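Local coordinates for argonaute protein (PDB 5I4A), which uses short guide RNAs with a 5'-hydroxyl end to bind complementary DNA or RNA targets and cleave them, at residues D103-K108 with I113-V118. Residues are numbered along the deposited sequence; the frame is centred on the assembly and turned at random.
With nucleotides of chain B.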
ATOM      1  N   ASP A 103      -3.369 -28.755  10.852  1.00 52.11           N
ATOM      2  CA  ASP A 103      -4.520 -28.098  11.465  1.00 63.42           C
ATOM      3  C   ASP A 103      -4.352 -26.590  11.601  1.00 64.77           C
ATOM      4  O   ASP A 103      -4.997 -25.968  12.453  1.00 64.11           O
ATOM      5  CB  ASP A 103      -4.854 -28.718  12.826  1.00 71.66           C
ATOM      6  CG  ASP A 103      -6.321 -29.086  12.949  1.00 78.86           C
ATOM      7  OD1 ASP A 103      -6.753 -30.051  12.283  1.00 74.88           O
ATOM      8  OD2 ASP A 103      -7.042 -28.409  13.709  1.00 86.73           O
ATOM      9  N   PHE A 104      -3.502 -25.980  10.781  1.00 54.15           N
ATOM     10  CA  PHE A 104      -3.505 -24.531  10.659  1.00 45.60           C
ATOM     11  C   PHE A 104      -4.711 -24.087   9.842  1.00 42.38           C
ATOM     12  O   PHE A 104      -5.160 -24.785   8.929  1.00 40.50           O
ATOM     13  CB  PHE A 104      -2.225 -24.037   9.985  1.00 45.60           C
ATOM     14  CG  PHE A 104      -1.022 -24.021  10.886  1.00 47.48           C
ATOM     15  CD1 PHE A 104      -0.472 -25.203  11.355  1.00 36.38           C
ATOM     16  CD2 PHE A 104      -0.426 -22.822  11.242  1.00 48.37           C
ATOM     17  CE1 PHE A 104       0.640 -25.189  12.179  1.00 37.91           C
ATOM     18  CE2 PHE A 104       0.688 -22.800  12.065  1.00 53.13           C
ATOM     19  CZ  PHE A 104       1.221 -23.986  12.534  1.00 52.28           C
ATOM     20  N   TYR A 105      -5.246 -22.918  10.183  1.00 38.89           N
ATOM     21  CA  TYR A 105      -6.249 -22.285   9.344  1.00 39.97           C
ATOM     22  C   TYR A 105      -5.562 -21.492   8.245  1.00 42.56           C
ATOM     23  O   TYR A 105      -4.519 -20.871   8.468  1.00 41.64           O
ATOM     24  CB  TYR A 105      -7.150 -21.361  10.164  1.00 45.59           C
ATOM     25  CG  TYR A 105      -8.134 -22.078  11.058  1.00 52.35           C
ATOM     26  CD1 TYR A 105      -8.388 -23.434  10.900  1.00 53.12           C
ATOM     27  CD2 TYR A 105      -8.814 -21.395  12.059  1.00 53.25           C
ATOM     28  CE1 TYR A 105      -9.285 -24.093  11.722  1.00 58.23           C
ATOM     29  CE2 TYR A 105      -9.715 -22.043  12.881  1.00 55.04           C
ATOM     30  CZ  TYR A 105      -9.946 -23.392  12.711  1.00 59.96           C
ATOM     31  OH  TYR A 105     -10.847 -24.035  13.529  1.00 61.63           O
ATOM     32  N   PHE A 106      -6.141 -21.525   7.052  1.00 40.56           N
ATOM     33  CA  PHE A 106      -5.660 -20.717   5.943  1.00 37.11           C
ATOM     34  C   PHE A 106      -6.464 -19.427   5.862  1.00 41.93           C
ATOM     35  O   PHE A 106      -7.688 -19.431   6.023  1.00 41.04           O
ATOM     36  CB  PHE A 106      -5.752 -21.472   4.616  1.00 40.68           C
ATOM     37  CG  PHE A 106      -5.514 -20.603   3.412  1.00 42.14           C
ATOM     38  CD1 PHE A 106      -4.228 -20.255   3.035  1.00 39.50           C
ATOM     39  CD2 PHE A 106      -6.579 -20.125   2.662  1.00 40.98           C
ATOM     40  CE1 PHE A 106      -4.007 -19.449   1.931  1.00 42.54           C
ATOM     41  CE2 PHE A 106      -6.365 -19.319   1.558  1.00 36.75           C
ATOM     42  CZ  PHE A 106      -5.078 -18.981   1.191  1.00 42.11           C
ATOM     43  N   LYS A 107      -5.762 -18.326   5.618  1.00 35.80           N
ATOM     44  CA  LYS A 107      -6.372 -17.023   5.414  1.00 30.19           C
ATOM     45  C   LYS A 107      -5.750 -16.397   4.175  1.00 41.36           C
ATOM     46  O   LYS A 107      -4.562 -16.599   3.903  1.00 37.44           O
ATOM     47  CB  LYS A 107      -6.178 -16.123   6.644  1.00 32.58           C
ATOM     48  CG  LYS A 107      -6.935 -14.803   6.607  1.00 37.72           C
ATOM     49  CD  LYS A 107      -7.027 -14.199   8.002  1.00 39.44           C
ATOM     50  CE  LYS A 107      -7.560 -12.776   7.975  1.00 43.09           C
ATOM     51  NZ  LYS A 107      -6.461 -11.768   8.033  1.00 48.25           N
ATOM     52  N   LYS A 108      -6.563 -15.650   3.426  1.00 44.64           N
ATOM     53  CA  LYS A 108      -6.136 -15.098   2.145  1.00 44.02           C
ATOM     54  C   LYS A 108      -4.823 -14.336   2.292  1.00 38.78           C
ATOM     55  O   LYS A 108      -4.585 -13.662   3.298  1.00 41.82           O
ATOM     56  CB  LYS A 108      -7.228 -14.182   1.584  1.00 52.51           C
ATOM     57  CG  LYS A 108      -7.101 -13.875   0.097  1.00 53.64           C
ATOM     58  CD  LYS A 108      -8.301 -13.079  -0.401  1.00 58.57           C
ATOM     59  CE  LYS A 108      -8.174 -12.728  -1.875  1.00 57.94           C
ATOM     60  NZ  LYS A 108      -9.366 -11.985  -2.370  1.00 56.36           N
ATOM     61  N   ILE A 113      -2.967 -19.606  10.204  1.00 32.86           N
ATOM     62  CA  ILE A 113      -3.334 -19.359  11.591  1.00 36.20           C
ATOM     63  C   ILE A 113      -3.124 -20.644  12.379  1.00 33.78           C
ATOM     64  O   ILE A 113      -3.748 -21.668  12.083  1.00 33.96           O
ATOM     65  CB  ILE A 113      -4.791 -18.885  11.687  1.00 36.45           C
ATOM     66  CG1 ILE A 113      -4.975 -17.557  10.951  1.00 31.38           C
ATOM     67  CG2 ILE A 113      -5.232 -18.776  13.126  1.00 33.78           C
ATOM     68  CD1 ILE A 113      -6.427 -17.149  10.798  1.00 30.01           C
ATOM     69  N   SER A 114      -2.250 -20.596  13.379  1.00 52.58           N
ATOM     70  CA  SER A 114      -2.050 -21.757  14.234  1.00 52.63           C
ATOM     71  C   SER A 114      -3.259 -21.969  15.138  1.00 52.76           C
ATOM     72  O   SER A 114      -3.909 -21.017  15.579  1.00 52.88           O
ATOM     73  CB  SER A 114      -0.790 -21.596  15.084  1.00 52.74           C
ATOM     74  OG  SER A 114      -0.650 -22.673  15.995  1.00 52.81           O
ATOM     75  N   ASN A 115      -3.559 -23.239  15.410  1.00 52.73           N
ATOM     76  CA  ASN A 115      -4.639 -23.597  16.318  1.00 52.85           C
ATOM     77  C   ASN A 115      -4.160 -24.293  17.583  1.00 52.98           C
ATOM     78  O   ASN A 115      -4.992 -24.680  18.411  1.00 53.08           O
ATOM     79  CB  ASN A 115      -5.673 -24.475  15.604  1.00 52.71           C
ATOM     80  CG  ASN A 115      -6.616 -23.668  14.733  1.00 52.65           C
ATOM     81  OD1 ASN A 115      -7.447 -22.910  15.237  1.00 52.77           O
ATOM     82  ND2 ASN A 115      -6.497 -23.829  13.422  1.00 52.45           N
ATOM     83  N   SER A 116      -2.849 -24.465  17.757  1.00 52.98           N
ATOM     84  CA  SER A 116      -2.278 -24.911  19.021  1.00 53.66           C
ATOM     85  C   SER A 116      -1.583 -23.798  19.785  1.00 55.14           C
ATOM     86  O   SER A 116      -1.606 -23.804  21.017  1.00 53.46           O
ATOM     87  CB  SER A 116      -1.278 -26.052  18.791  1.00 57.70           C
ATOM     88  OG  SER A 116      -0.018 -25.553  18.374  1.00 63.22           O
ATOM     89  N   GLU A 117      -0.976 -22.844  19.082  1.00 56.13           N
ATOM     90  CA  GLU A 117      -0.330 -21.695  19.715  1.00 54.00           C
ATOM     91  C   GLU A 117      -1.342 -20.555  19.835  1.00 55.82           C
ATOM     92  O   GLU A 117      -1.248 -19.511  19.190  1.00 54.08           O
ATOM     93  CB  GLU A 117       0.903 -21.277  18.924  1.00 58.58           C
ATOM     94  CG  GLU A 117       1.906 -22.397  18.737  1.00 64.71           C
ATOM     95  CD  GLU A 117       2.390 -22.958  20.056  1.00 72.87           C
ATOM     96  OE1 GLU A 117       2.849 -22.164  20.904  1.00 64.65           O
ATOM     97  OE2 GLU A 117       2.295 -24.188  20.251  1.00 80.81           O
ATOM     98  N   VAL A 118      -2.337 -20.790  20.686  1.00 58.12           N
ATOM     99  CA  VAL A 118      -3.434 -19.857  20.908  1.00 54.32           C
ATOM    100  C   VAL A 118      -3.529 -19.566  22.399  1.00 59.63           C
ATOM    101  O   VAL A 118      -3.383 -20.472  23.226  1.00 66.43           O
ATOM    102  CB  VAL A 118      -4.772 -20.421  20.384  1.00 56.19           C
ATOM    103  CG1 VAL A 118      -5.838 -19.336  20.342  1.00 53.66           C
ATOM    104  CG2 VAL A 118      -4.589 -21.068  19.017  1.00 53.37           C
TER
ATOM    105  P     C B   8      -5.510  -5.785   5.952  1.00 86.20           P
ATOM    106  OP1   C B   8      -4.191  -5.452   6.550  1.00 84.74           O
ATOM    107  OP2   C B   8      -6.079  -4.918   4.883  1.00 82.76           O
ATOM    108  O5'   C B   8      -5.419  -7.271   5.391  1.00 71.71           O
ATOM    109  C5'   C B   8      -5.494  -8.382   6.279  1.00 72.23           C
ATOM    110  C4'   C B   8      -5.942  -9.626   5.541  1.00 79.77           C
ATOM    111  O4'   C B   8      -7.355  -9.544   5.232  1.00 79.99           O
ATOM    112  C3'   C B   8      -5.287  -9.833   4.192  1.00 78.03           C
ATOM    113  O3'   C B   8      -3.992 -10.403   4.302  1.00 74.31           O
ATOM    114  C2'   C B   8      -6.292 -10.705   3.458  1.00 76.55           C
ATOM    115  O2'   C B   8      -6.173 -12.061   3.870  1.00 75.28           O
ATOM    116  C1'   C B   8      -7.616 -10.148   3.984  1.00 77.40           C
TER
HETATM  117  O   HOH W   1      -2.531 -25.687  14.188  1.00 39.33           O
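Tyr105 and Ile113 face each other as an antiparallel hydrogen-bonded pair, Tyr105 N giving to Ile113 O and Ile113 N to Tyr105 O, each at 2.7 Å. Their side chains leave the sheet on the same face, with Tyr105 CB 3.7 Å from Ile113 CB. The tyrosine ring then meets Asn115, whose ND2 sits 3.1 Å above the ring plane, over its centre. With ring and amide planes 72° apart, the amide stands steeply on the ring, and OD1 lies by CE2. The same ND2 donates to Asp103 O (2.8 Å, N-H...acceptor angle 161°), which fixes the rotation of the amide. With an alanine in place of Tyr105 the ring against the Asn115 amide is gone, and the amide, left mainly with its bond to Asp103 O, would probably be held less firmly. Phe104 packs obliquely on Ser114, its CE2 3.6 Å from Ser114 CB. Ser114 OG, swung anti to the backbone N (chi1 175°), accepts from Glu117 N in an ST motif where the chain turns its corner. Packing is tight where Phe104 meets Ser114, where Tyr105 CB meets Ile113 and where Asn115 lies on the Tyr105 ring; the exposed side lies at Asp103, where a water accepts from Asn115 N and gives a weak bond to Asp103 O. Near the guide RNA, Lys107 CD lies a looser 4.1 Å from Ile113 CD1, and its NZ approaches C4' of nucleotide C8 of chain B. Asp103 closes helix 84-101 with a Schellman motif; the chain then enters linker L1 as the first arm of the hairpin formed by strands 105-107 and 111-120. Ring edge-to-face contact joins Phe104 to Phe99 of that helix, Ile113 and Tyr105 touch Tyr171 of strand 169-172, and Ser114 continues the antiparallel sheet through backbone bonding to Leu131 of strand 127-140.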